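Local coordinates for protein O-methyltransferase family 2 (Planctopirus limnophila, PDB 5I2H) that probably transfers methyl groups from S-adenosyl-L-methionine to hydroxyl groups of small molecules, works as a dimer, and binds the flavone apigenin in a pocket, at residues 31-36 / 77-82; 58-63 / 68-73. One frame throughout, in Å; residues are numbered along the deposited sequence. Where two conformers were deposited one is given.

Interaction 1: residues 31-36 / 77-82; sequences ELLAAS and MQLLTK
Leu32 swings its CG to the far side from its own backbone N (chi1 -175°), sending the isobutyl group off helix 26-39 toward Met77, whose chain runs extended as far as the selenium and then bends there (chi3 -107°). Met77 is a selenomethionine modelled in two conformers, and the contacts of SE and CE hold for one of them. The bend lays its methyl CE alongside Leu32, 3.6 Å from CD2, with CB and CG of the same leucine close behind. Leu33, one residue on, takes the next segment of the same side chain: SE rests 3.9 Å from Leu33 CG, and both leucine methyls lie near it, CD2 at 4.1 Å from SE. One leucine thus meets the end of the bent chain and the other its selenium. Leu33 CD2 has a second partner, Leu79 CD1 at 3.6 Å, where the two side chains cross at about a right angle, methyl against methyl. Every touching residue is buried and apolar. The helical side carries a polar detail of its own: Ser36 OG bonds to Leu32 O at 2.7 Å with a C=O...donor angle of 151°, while Ser36 N reaches that oxygen from the opposite face of its plane, so two bonds grip the carbonyl. Past Met77, Gln78 with its positive phi closes helix 64-76 in a Schellman motif, and Leu79 N returns to Leu74 O. Leu23 of the second subunit packs on Leu33 and Met77, and Ile20 of that subunit on Leu79, so the cluster forms part of the dimer interface. The arrangement belongs to the winged-helix dimerisation domain of this O-methyltransferase family, where a helix packs on the turn leading from helix 64-76 into the wing hairpin.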
loop_
_atom_site.group_PDB
_atom_site.type_symbol
_atom_site.label_atom_id
_atom_site.label_comp_id
_atom_site.label_asym_id
_atom_site.label_seq_id
_atom_site.Cartn_x
_atom_site.Cartn_y
_atom_site.Cartn_z
ATOM N N GLU A 31 7.510 -3.116 -0.997
ATOM C CA GLU A 31 8.970 -3.133 -1.002
ATOM C C GLU A 31 9.538 -3.859 0.214
ATOM O O GLU A 31 10.511 -4.616 0.091
ATOM C CB GLU A 31 9.492 -1.706 -1.073
ATOM C CG GLU A 31 9.197 -1.080 -2.446
ATOM C CD GLU A 31 9.221 0.465 -2.413
ATOM O OE1 GLU A 31 9.655 1.054 -1.400
ATOM O OE2 GLU A 31 8.825 1.094 -3.410
ATOM N N LEU A 32 8.969 -3.648 1.399
ATOM C CA LEU A 32 9.515 -4.343 2.561
ATOM C C LEU A 32 9.266 -5.849 2.465
ATOM O O LEU A 32 10.117 -6.653 2.863
ATOM C CB LEU A 32 8.935 -3.784 3.855
ATOM C CG LEU A 32 9.582 -4.402 5.127
ATOM C CD1 LEU A 32 11.076 -4.130 5.222
ATOM C CD2 LEU A 32 8.950 -3.860 6.364
ATOM N N LEU A 33 8.105 -6.246 1.926
ATOM C CA LEU A 33 7.831 -7.672 1.713
ATOM C C LEU A 33 8.843 -8.278 0.756
ATOM O O LEU A 33 9.452 -9.319 1.056
ATOM C CB LEU A 33 6.398 -7.880 1.185
ATOM C CG LEU A 33 5.344 -7.783 2.282
ATOM C CD1 LEU A 33 3.963 -7.644 1.631
ATOM C CD2 LEU A 33 5.405 -8.978 3.244
ATOM N N ALA A 34 9.040 -7.635 -0.407
ATOM C CA ALA A 34 9.975 -8.174 -1.397
ATOM C C ALA A 34 11.408 -8.152 -0.876
ATOM O O ALA A 34 12.168 -9.107 -1.102
ATOM C CB ALA A 34 9.858 -7.404 -2.725
ATOM N N ALA A 35 11.813 -7.066 -0.208
ATOM C CA ALA A 35 13.159 -7.017 0.381
ATOM C C ALA A 35 13.350 -8.145 1.389
ATOM O O ALA A 35 14.398 -8.803 1.416
ATOM C CB ALA A 35 13.394 -5.658 1.055
ATOM N N SER A 36 12.340 -8.387 2.228
ATOM C CA SER A 36 12.500 -9.340 3.325
ATOM C C SER A 36 12.481 -10.776 2.828
ATOM O O SER A 36 13.230 -11.627 3.344
ATOM C CB SER A 36 11.397 -9.123 4.347
ATOM O OG SER A 36 11.509 -7.816 4.852
HETATM N N MSE A 77 2.738 -5.689 10.097
HETATM C CA MSE A 77 2.023 -6.484 9.096
HETATM C C MSE A 77 1.628 -7.861 9.653
HETATM O O MSE A 77 1.165 -8.723 8.910
HETATM C CB MSE A 77 2.886 -6.659 7.848
HETATM C CG MSE A 77 2.936 -5.409 6.966
HETATM SE SE MSE A 77 3.982 -5.712 5.310
HETATM C CE MSE A 77 5.510 -4.679 5.829
ATOM N N GLN A 78 1.850 -8.059 10.962
ATOM C CA GLN A 78 1.461 -9.281 11.678
ATOM C C GLN A 78 2.252 -10.490 11.177
ATOM O O GLN A 78 1.750 -11.623 11.118
ATOM C CB GLN A 78 -0.044 -9.530 11.584
ATOM C CG GLN A 78 -0.873 -8.353 12.048
ATOM C CD GLN A 78 -2.125 -8.799 12.760
ATOM O OE1 GLN A 78 -3.024 -9.369 12.150
ATOM N NE2 GLN A 78 -2.171 -8.582 14.072
ATOM N N LEU A 79 3.515 -10.251 10.828
ATOM C CA LEU A 79 4.390 -11.311 10.326
ATOM C C LEU A 79 5.496 -11.679 11.300
ATOM O O LEU A 79 5.982 -12.817 11.281
ATOM C CB LEU A 79 5.009 -10.897 8.987
ATOM C CG LEU A 79 3.972 -10.612 7.897
ATOM C CD1 LEU A 79 4.652 -10.048 6.646
ATOM C CD2 LEU A 79 3.159 -11.886 7.590
ATOM N N LEU A 80 5.920 -10.731 12.131
ATOM C CA LEU A 80 6.795 -11.019 13.257
ATOM C C LEU A 80 6.091 -10.631 14.546
ATOM O O LEU A 80 5.116 -9.867 14.556
ATOM C CB LEU A 80 8.127 -10.270 13.153
ATOM C CG LEU A 80 8.990 -10.451 11.908
ATOM C CD1 LEU A 80 10.291 -9.645 12.026
ATOM C CD2 LEU A 80 9.308 -11.879 11.669
ATOM N N THR A 81 6.600 -11.155 15.648
ATOM C CA THR A 81 6.039 -10.845 16.943
ATOM C C THR A 81 7.180 -10.682 17.938
ATOM O O THR A 81 8.258 -11.270 17.783
ATOM C CB THR A 81 5.033 -11.923 17.382
ATOM O OG1 THR A 81 4.469 -11.544 18.642
ATOM C CG2 THR A 81 5.693 -13.278 17.520
ATOM N N LYS A 82 6.960 -9.818 18.927
ATOM C CA LYS A 82 7.956 -9.568 19.972
ATOM C C LYS A 82 7.505 -10.249 21.261
ATOM O O LYS A 82 6.681 -9.704 21.995
ATOM C CB LYS A 82 8.167 -8.074 20.176
ATOM C CG LYS A 82 8.853 -7.428 18.998
ATOM C CD LYS A 82 9.316 -5.983 19.294
ATOM C CE LYS A 82 9.952 -5.370 18.046
ATOM N NZ LYS A 82 10.414 -3.954 18.181
#

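Interaction 2: residues 58-63 / 68-73; sequences RRLVLS and QVLVTG
The helix-turn-helix of the winged-helix dimerisation domain places Leu60, in the last turn of helix 53-60, and Leu62, in the turn, against Leu70 of helix 64-76. The contact is small and wholly apolar. Leu70 faces the pair with one methyl for each: CD2 approaches Leu60 CD1 at 4.2 Å, and CD1 faces Leu62 CD1 at a looser 4.5 Å. Its CG is turned away from the backbone N (chi1 179°), which carries the branch off the helix toward the turn. Leu60 and Leu62 also meet each other, their CD1 atoms 4.0 Å apart, so three leucine ends form a compact group inside the bend.

The backbone of the turn brings the first two into line. Val61 has a positive phi of 51° and leaves the helix in a Schellman motif, with Val61 N bonded to Arg58 O at 3.1 Å; the reversal lets the side chains of Leu60 and Leu62, on either side of Val61 in sequence, both point toward helix 64-76 while Val61 itself stays exposed. Leu70 is further covered by Leu40 and by Val42 of helix 42-48, and that same helix supplies Ile45 against Leu60, so Leu60 and Leu70 are buried against helix 42-48. The second helix then starts with Ser63 at its N-cap. Ser63 O accepts from Thr67 OG1 and Ser63 OG receives the bond from Ala66 N, two bonds that tie the turn to the first turn of helix 64-76, while Asp129 OD2 is hydrogen-bonded to the same Ser63 OG from outside that helix.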
loop_
_atom_site.group_PDB
_atom_site.type_symbol
_atom_site.label_atom_id
_atom_site.label_comp_id
_atom_site.label_asym_id
_atom_site.label_seq_id
_atom_site.Cartn_x
_atom_site.Cartn_y
_atom_site.Cartn_z
ATOM N N ARG A 58 22.968 -8.656 13.704
ATOM C CA ARG A 58 24.191 -9.331 13.294
ATOM C C ARG A 58 23.931 -10.301 12.145
ATOM O O ARG A 58 24.667 -10.308 11.153
ATOM C CB ARG A 58 24.830 -10.039 14.495
ATOM N N ARG A 59 22.871 -11.108 12.245
ATOM C CA ARG A 59 22.634 -12.128 11.222
ATOM C C ARG A 59 22.202 -11.514 9.890
ATOM O O ARG A 59 22.461 -12.088 8.825
ATOM C CB ARG A 59 21.585 -13.124 11.718
ATOM C CG ARG A 59 21.384 -14.328 10.818
ATOM C CD ARG A 59 22.489 -15.379 10.996
ATOM N NE ARG A 59 22.415 -16.014 12.312
ATOM C CZ ARG A 59 21.665 -17.079 12.597
ATOM N NH1 ARG A 59 20.930 -17.654 11.649
ATOM N NH2 ARG A 59 21.650 -17.570 13.834
ATOM N N LEU A 60 21.526 -10.365 9.921
ATOM C CA LEU A 60 21.162 -9.673 8.697
ATOM C C LEU A 60 22.245 -8.717 8.226
ATOM O O LEU A 60 22.126 -8.183 7.117
ATOM C CB LEU A 60 19.858 -8.890 8.896
ATOM C CG LEU A 60 18.589 -9.696 9.215
ATOM C CD1 LEU A 60 17.370 -8.788 9.363
ATOM C CD2 LEU A 60 18.344 -10.740 8.121
ATOM N N VAL A 61 23.269 -8.482 9.049
ATOM C CA VAL A 61 24.341 -7.507 8.836
ATOM C C VAL A 61 23.739 -6.140 8.492
ATOM O O VAL A 61 23.992 -5.561 7.427
ATOM C CB VAL A 61 25.397 -8.020 7.815
ATOM C CG1 VAL A 61 25.878 -9.377 8.243
ATOM C CG2 VAL A 61 24.915 -8.148 6.373
ATOM N N LEU A 62 22.971 -5.596 9.435
ATOM C CA LEU A 62 22.292 -4.317 9.276
ATOM C C LEU A 62 22.561 -3.439 10.489
ATOM O O LEU A 62 22.835 -3.930 11.590
ATOM C CB LEU A 62 20.760 -4.491 9.095
ATOM C CG LEU A 62 20.200 -5.198 7.857
ATOM C CD1 LEU A 62 18.662 -5.318 7.959
ATOM C CD2 LEU A 62 20.590 -4.462 6.578
ATOM N N SER A 63 22.469 -2.132 10.281
ATOM C CA SER A 63 22.548 -1.193 11.391
ATOM C C SER A 63 21.375 -1.400 12.339
ATOM O O SER A 63 20.380 -2.046 12.001
ATOM C CB SER A 63 22.552 0.251 10.879
ATOM O OG SER A 63 21.303 0.584 10.274
ATOM N N GLN A 68 15.663 -1.973 13.120
ATOM C CA GLN A 68 14.444 -1.530 13.790
ATOM C C GLN A 68 13.343 -1.250 12.785
ATOM O O GLN A 68 12.198 -1.649 13.006
ATOM C CB GLN A 68 14.657 -0.281 14.651
ATOM C CG GLN A 68 15.501 -0.436 15.887
ATOM C CD GLN A 68 14.752 -0.973 17.100
ATOM O OE1 GLN A 68 13.732 -1.647 16.986
ATOM N NE2 GLN A 68 15.267 -0.647 18.283
ATOM N N VAL A 69 13.644 -0.527 11.696
ATOM C CA VAL A 69 12.531 -0.189 10.807
ATOM C C VAL A 69 12.008 -1.452 10.109
ATOM O O VAL A 69 10.806 -1.570 9.852
ATOM C CB VAL A 69 12.871 0.919 9.780
ATOM C CG1 VAL A 69 13.426 2.164 10.489
ATOM C CG2 VAL A 69 13.829 0.470 8.715
ATOM N N LEU A 70 12.894 -2.408 9.811
ATOM C CA LEU A 70 12.485 -3.658 9.178
ATOM C C LEU A 70 11.627 -4.475 10.130
ATOM O O LEU A 70 10.550 -4.963 9.753
ATOM C CB LEU A 70 13.733 -4.440 8.738
ATOM C CG LEU A 70 13.432 -5.793 8.084
ATOM C CD1 LEU A 70 14.363 -6.096 6.905
ATOM C CD2 LEU A 70 13.588 -6.881 9.102
ATOM N N VAL A 71 12.079 -4.615 11.381
ATOM C CA VAL A 71 11.331 -5.412 12.349
ATOM C C VAL A 71 9.996 -4.759 12.660
ATOM O O VAL A 71 8.956 -5.439 12.734
ATOM C CB VAL A 71 12.164 -5.640 13.624
ATOM C CG1 VAL A 71 11.266 -6.155 14.775
ATOM C CG2 VAL A 71 13.297 -6.622 13.334
ATOM N N THR A 72 9.995 -3.438 12.874
ATOM C CA THR A 72 8.742 -2.742 13.138
ATOM C C THR A 72 7.758 -2.906 11.984
ATOM O O THR A 72 6.564 -3.168 12.206
ATOM C CB THR A 72 9.026 -1.262 13.427
ATOM O OG1 THR A 72 9.742 -1.191 14.664
ATOM C CG2 THR A 72 7.749 -0.418 13.519
ATOM N N GLY A 73 8.231 -2.778 10.745
ATOM C CA GLY A 73 7.325 -2.952 9.608
ATOM C C GLY A 73 6.725 -4.350 9.547
ATOM O O GLY A 73 5.511 -4.531 9.327
#

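In the fold
After helix 18-24 the chain runs through helix 26-39, then helices 42-48 and 53-60, turns at 61-63 and continues as helix 64-76 into the strand at 80-82. Interaction 2 closes the short loop of the helix-turn-helix, and interaction 1 closes the longer one that contains it, so the two are nested and do not cross. Their centres lie about 11 Å apart. Helix 64-76 is common ground: Leu32 CD2 sits 3.7 Å from Gly73 CA, Ser36 OG 3.9 Å from Leu70 CD1, and Lys82 CE 3.6 Å from Val71 CG1. Together they join helix 26-39, the helix-turn-helix and the wing of one dimerisation domain.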